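Local coordinates for protein 3-oxo-glucose-6-phosphate:glutamate aminotransferase (Bacillus subtilis subsp. subtilis, PDB 4K2M) that catalyses the pyridoxal phosphate-dependent, reversible transamination of 3-dehydro-glucose 6-phosphate with glutamate to kanosamine 6-phosphate, a step towards the antibiotic kanosamine, at residues T79-L90 against L300-Y311. Residues are numbered along the deposited sequence; the frame is centred on the assembly and turned at random.
Sequences TNDEVEDILNTL and LQAAIGLERMKY
Glu-82 CG lies over one face of the Tyr-311 ring, 3.5 Å from the centroid and 13° off the normal, a CH-pi contact. With CG anti to its own carbonyl carbon (chi1 -72°) and the chain extended beyond, the carboxylate passes the ring and reaches Arg-308. The guanidinium takes it side-on, NE and NH2 both ending on the single oxygen OE2: Arg-308 NE to Glu-82 OE2 is 2.8 Å and fairly straight, while the bond from NH2 is more bent. Both nitrogens approach OE2 from the same face, out of the carboxylate plane, while OE2 itself lies in the guanidinium plane. The other oxygen, OE1, accepts from Thr-79 N, and Thr-79 OG1 in turn accepts from Glu-82 N: a capping box, so Glu-82 caps the first turn of its own helix with OE1 and pairs with Arg-308 on the other helix through OE2. Within the aspartate aminotransferase fold the segments 80-90 and 300-308 run roughly antiparallel, with 140° between their directions and a closest axis approach of 9.3 Å, and helix 80-93 also packs on the second subunit of the homodimer, Leu-90 meeting Leu-90 of that subunit.

At the edge of the same ring, Tyr-311 OH donates to Asp-85 OD2 (2.8 Å), which it meets from above the carboxylate plane; Arg-42 makes a salt bridge to that oxygen too. Glu-307 OE1 sits 4.1 Å from Asp-85 OD2, a like-charge approach probably eased by Lys-310 NZ, which makes a salt bridge to Glu-307 OE1. Further along, one water donates to Ala-303 O and Glu-307 OE2. On the apolar side Ile-86 CD1 rests on the CG and CD of Arg-308, Ile-86 CG2 touches Ile-304 CG1 at 3.9 Å, and Leu-90 CD2 fits against Leu-300 CD1.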
loop_
_atom_site.group_PDB
_atom_site.type_symbol
_atom_site.label_atom_id
_atom_site.label_comp_id
_atom_site.label_asym_id
_atom_site.label_seq_id
_atom_site.Cartn_x
_atom_site.Cartn_y
_atom_site.Cartn_z
ATOM N N THR A 79 14.272 -15.609 -7.473
ATOM C CA THR A 79 15.482 -16.206 -8.068
ATOM C C THR A 79 16.462 -15.149 -8.526
ATOM O O THR A 79 16.101 -13.970 -8.638
ATOM C CB THR A 79 15.131 -17.106 -9.268
ATOM O OG1 THR A 79 14.578 -16.302 -10.322
ATOM C CG2 THR A 79 14.114 -18.163 -8.851
ATOM N N ASN A 80 17.704 -15.551 -8.797
ATOM C CA ASN A 80 18.679 -14.591 -9.290
ATOM C C ASN A 80 18.227 -13.982 -10.616
ATOM O O ASN A 80 18.444 -12.797 -10.871
ATOM C CB ASN A 80 20.068 -15.237 -9.443
ATOM C CG ASN A 80 20.727 -15.548 -8.106
ATOM O OD1 ASN A 80 20.371 -14.979 -7.074
ATOM N ND2 ASN A 80 21.707 -16.455 -8.126
ATOM N N ASP A 81 17.602 -14.787 -11.471
ATOM C CA ASP A 81 17.131 -14.275 -12.757
ATOM C C ASP A 81 16.042 -13.207 -12.583
ATOM O O ASP A 81 15.999 -12.210 -13.310
ATOM C CB ASP A 81 16.649 -15.408 -13.666
ATOM C CG ASP A 81 17.806 -16.182 -14.311
ATOM O OD1 ASP A 81 18.978 -15.761 -14.160
ATOM O OD2 ASP A 81 17.529 -17.204 -14.976
ATOM N N GLU A 82 15.170 -13.406 -11.607
ATOM C CA GLU A 82 14.142 -12.401 -11.339
ATOM C C GLU A 82 14.784 -11.109 -10.871
ATOM O O GLU A 82 14.403 -10.018 -11.318
ATOM C CB GLU A 82 13.142 -12.907 -10.295
ATOM C CG GLU A 82 12.201 -13.979 -10.813
ATOM C CD GLU A 82 11.354 -14.575 -9.709
ATOM O OE1 GLU A 82 11.822 -15.535 -9.058
ATOM O OE2 GLU A 82 10.224 -14.085 -9.502
ATOM N N VAL A 83 15.773 -11.222 -9.986
ATOM C CA VAL A 83 16.440 -10.041 -9.444
ATOM C C VAL A 83 17.070 -9.253 -10.579
ATOM O O VAL A 83 16.972 -8.025 -10.625
ATOM C CB VAL A 83 17.489 -10.400 -8.371
ATOM C CG1 VAL A 83 18.324 -9.178 -7.994
ATOM C CG2 VAL A 83 16.797 -10.946 -7.123
ATOM N N GLU A 84 17.696 -9.964 -11.514
ATOM C CA GLU A 84 18.299 -9.311 -12.669
ATOM C C GLU A 84 17.251 -8.592 -13.530
ATOM O O GLU A 84 17.444 -7.426 -13.902
ATOM C CB GLU A 84 19.096 -10.329 -13.502
ATOM C CG GLU A 84 19.737 -9.746 -14.750
ATOM C CD GLU A 84 20.745 -10.697 -15.381
ATOM O OE1 GLU A 84 20.931 -11.808 -14.840
ATOM O OE2 GLU A 84 21.356 -10.331 -16.408
ATOM N N ASP A 85 16.142 -9.273 -13.829
ATOM C CA ASP A 85 15.050 -8.675 -14.593
ATOM C C ASP A 85 14.504 -7.432 -13.900
ATOM O O ASP A 85 14.186 -6.439 -14.556
ATOM C CB ASP A 85 13.896 -9.666 -14.780
ATOM C CG ASP A 85 14.229 -10.786 -15.750
ATOM O OD1 ASP A 85 15.228 -10.660 -16.488
ATOM O OD2 ASP A 85 13.478 -11.785 -15.781
ATOM N N ILE A 86 14.355 -7.511 -12.579
ATOM C CA ILE A 86 13.755 -6.412 -11.814
ATOM C C ILE A 86 14.683 -5.203 -11.776
ATOM O O ILE A 86 14.252 -4.071 -11.988
ATOM C CB ILE A 86 13.374 -6.867 -10.388
ATOM C CG1 ILE A 86 12.215 -7.872 -10.444
ATOM C CG2 ILE A 86 12.999 -5.680 -9.514
ATOM C CD1 ILE A 86 12.104 -8.733 -9.174
ATOM N N LEU A 87 15.964 -5.438 -11.529
ATOM C CA LEU A 87 16.939 -4.348 -11.553
ATOM C C LEU A 87 16.971 -3.669 -12.918
ATOM O O LEU A 87 17.130 -2.448 -13.006
ATOM C CB LEU A 87 18.325 -4.852 -11.169
ATOM C CG LEU A 87 18.507 -5.184 -9.695
ATOM C CD1 LEU A 87 19.837 -5.904 -9.465
ATOM C CD2 LEU A 87 18.454 -3.911 -8.852
ATOM N N ASN A 88 16.826 -4.463 -13.974
ATOM C CA ASN A 88 16.765 -3.942 -15.339
ATOM C C ASN A 88 15.572 -3.021 -15.587
ATOM O O ASN A 88 15.726 -1.943 -16.164
ATOM C CB ASN A 88 16.752 -5.083 -16.367
ATOM C CG ASN A 88 18.137 -5.635 -16.642
ATOM O OD1 ASN A 88 19.132 -4.926 -16.499
ATOM N ND2 ASN A 88 18.208 -6.908 -17.031
ATOM N N THR A 89 14.383 -3.448 -15.166
ATOM C CA THR A 89 13.196 -2.624 -15.374
ATOM C C THR A 89 13.223 -1.368 -14.490
ATOM O O THR A 89 12.785 -0.298 -14.914
ATOM C CB THR A 89 11.858 -3.419 -15.218
ATOM O OG1 THR A 89 10.808 -2.733 -15.915
ATOM C CG2 THR A 89 11.458 -3.575 -13.753
ATOM N N LEU A 90 13.769 -1.490 -13.283
ATOM C CA LEU A 90 13.835 -0.355 -12.366
ATOM C C LEU A 90 14.837 0.680 -12.858
ATOM O O LEU A 90 14.717 1.866 -12.562
ATOM C CB LEU A 90 14.187 -0.812 -10.952
ATOM C CG LEU A 90 13.107 -1.693 -10.316
ATOM C CD1 LEU A 90 13.416 -1.974 -8.851
ATOM C CD2 LEU A 90 11.697 -1.079 -10.480
ATOM N N LEU A 300 5.340 1.365 -9.749
ATOM C CA LEU A 300 6.623 0.676 -9.591
ATOM C C LEU A 300 6.391 -0.820 -9.415
ATOM O O LEU A 300 7.073 -1.642 -10.038
ATOM C CB LEU A 300 7.428 1.250 -8.417
ATOM C CG LEU A 300 8.818 0.620 -8.246
ATOM C CD1 LEU A 300 9.900 1.655 -8.462
ATOM C CD2 LEU A 300 8.984 -0.014 -6.866
ATOM N N GLN A 301 5.402 -1.184 -8.602
ATOM C CA GLN A 301 5.123 -2.600 -8.373
ATOM C C GLN A 301 4.524 -3.275 -9.597
ATOM O O GLN A 301 4.757 -4.464 -9.829
ATOM C CB GLN A 301 4.188 -2.809 -7.168
ATOM C CG GLN A 301 4.792 -2.438 -5.815
ATOM C CD GLN A 301 6.092 -3.182 -5.489
ATOM O OE1 GLN A 301 6.347 -4.284 -5.982
ATOM N NE2 GLN A 301 6.924 -2.564 -4.653
ATOM N N ALA A 302 3.732 -2.539 -10.366
ATOM C CA ALA A 302 3.186 -3.092 -11.614
ATOM C C ALA A 302 4.316 -3.386 -12.601
ATOM O O ALA A 302 4.283 -4.394 -13.312
ATOM C CB ALA A 302 2.133 -2.148 -12.225
ATOM N N ALA A 303 5.330 -2.525 -12.647
ATOM C CA ALA A 303 6.474 -2.792 -13.516
ATOM C C ALA A 303 7.191 -4.057 -13.062
ATOM O O ALA A 303 7.615 -4.877 -13.878
ATOM C CB ALA A 303 7.451 -1.601 -13.523
ATOM N N ILE A 304 7.336 -4.215 -11.752
ATOM C CA ILE A 304 7.987 -5.402 -11.204
ATOM C C ILE A 304 7.121 -6.633 -11.495
ATOM O O ILE A 304 7.631 -7.709 -11.829
ATOM C CB ILE A 304 8.200 -5.252 -9.686
ATOM C CG1 ILE A 304 9.358 -4.289 -9.418
ATOM C CG2 ILE A 304 8.518 -6.608 -9.033
ATOM C CD1 ILE A 304 9.529 -3.949 -7.939
ATOM N N GLY A 305 5.810 -6.468 -11.356
ATOM C CA GLY A 305 4.872 -7.552 -11.603
ATOM C C GLY A 305 4.941 -8.061 -13.026
ATOM O O GLY A 305 4.818 -9.269 -13.276
ATOM N N LEU A 306 5.160 -7.144 -13.966
ATOM C CA LEU A 306 5.229 -7.531 -15.367
ATOM C C LEU A 306 6.481 -8.368 -15.614
ATOM O O LEU A 306 6.538 -9.132 -16.575
ATOM C CB LEU A 306 5.193 -6.299 -16.271
ATOM C CG LEU A 306 3.803 -5.671 -16.317
ATOM C CD1 LEU A 306 3.831 -4.254 -16.869
ATOM C CD2 LEU A 306 2.857 -6.548 -17.150
ATOM N N GLU A 307 7.482 -8.231 -14.749
ATOM C CA GLU A 307 8.668 -9.088 -14.852
ATOM C C GLU A 307 8.445 -10.415 -14.155
ATOM O O GLU A 307 8.699 -11.478 -14.727
ATOM C CB GLU A 307 9.902 -8.416 -14.250
ATOM C CG GLU A 307 10.405 -7.214 -15.013
ATOM C CD GLU A 307 10.616 -7.504 -16.485
ATOM O OE1 GLU A 307 11.200 -8.561 -16.814
ATOM O OE2 GLU A 307 10.170 -6.682 -17.314
ATOM N N ARG A 308 7.971 -10.374 -12.913
ATOM C CA ARG A 308 7.874 -11.607 -12.141
ATOM C C ARG A 308 6.819 -12.536 -12.703
ATOM O O ARG A 308 6.902 -13.746 -12.516
ATOM C CB ARG A 308 7.635 -11.313 -10.642
ATOM C CG ARG A 308 8.798 -10.521 -10.016
ATOM C CD ARG A 308 8.776 -10.579 -8.492
ATOM N NE ARG A 308 9.159 -11.912 -8.036
ATOM C CZ ARG A 308 9.091 -12.358 -6.787
ATOM N NH1 ARG A 308 8.640 -11.580 -5.801
ATOM N NH2 ARG A 308 9.502 -13.598 -6.528
ATOM N N MET A 309 5.837 -11.978 -13.410
ATOM C CA MET A 309 4.762 -12.782 -13.975
ATOM C C MET A 309 5.279 -13.737 -15.031
ATOM O O MET A 309 4.626 -14.741 -15.323
ATOM C CB MET A 309 3.676 -11.890 -14.592
ATOM C CG MET A 309 2.314 -12.560 -14.716
ATOM S SD MET A 309 1.029 -11.367 -15.174
ATOM C CE MET A 309 2.099 -9.982 -15.524
ATOM N N LYS A 310 6.441 -13.431 -15.603
ATOM C CA LYS A 310 7.014 -14.283 -16.646
ATOM C C LYS A 310 7.363 -15.667 -16.120
ATOM O O LYS A 310 7.563 -16.603 -16.902
ATOM C CB LYS A 310 8.259 -13.626 -17.236
ATOM C CG LYS A 310 7.977 -12.279 -17.878
ATOM C CD LYS A 310 9.278 -11.582 -18.242
ATOM C CE LYS A 310 8.988 -10.302 -19.010
ATOM N NZ LYS A 310 10.243 -9.583 -19.360
ATOM N N TYR A 311 7.423 -15.789 -14.798
ATOM C CA TYR A 311 7.811 -17.028 -14.133
ATOM C C TYR A 311 6.607 -17.833 -13.630
ATOM O O TYR A 311 6.775 -18.954 -13.153
ATOM C CB TYR A 311 8.768 -16.723 -12.957
ATOM C CG TYR A 311 10.085 -16.106 -13.385
ATOM C CD1 TYR A 311 11.254 -16.860 -13.437
ATOM C CD2 TYR A 311 10.154 -14.765 -13.744
ATOM C CE1 TYR A 311 12.465 -16.281 -13.846
ATOM C CE2 TYR A 311 11.355 -14.183 -14.151
ATOM C CZ TYR A 311 12.497 -14.942 -14.203
ATOM O OH TYR A 311 13.661 -14.320 -14.612
HETATM O O HOH W 1 7.875 -14.884 -10.058
HETATM O O HOH W 2 8.331 -4.401 -16.542
#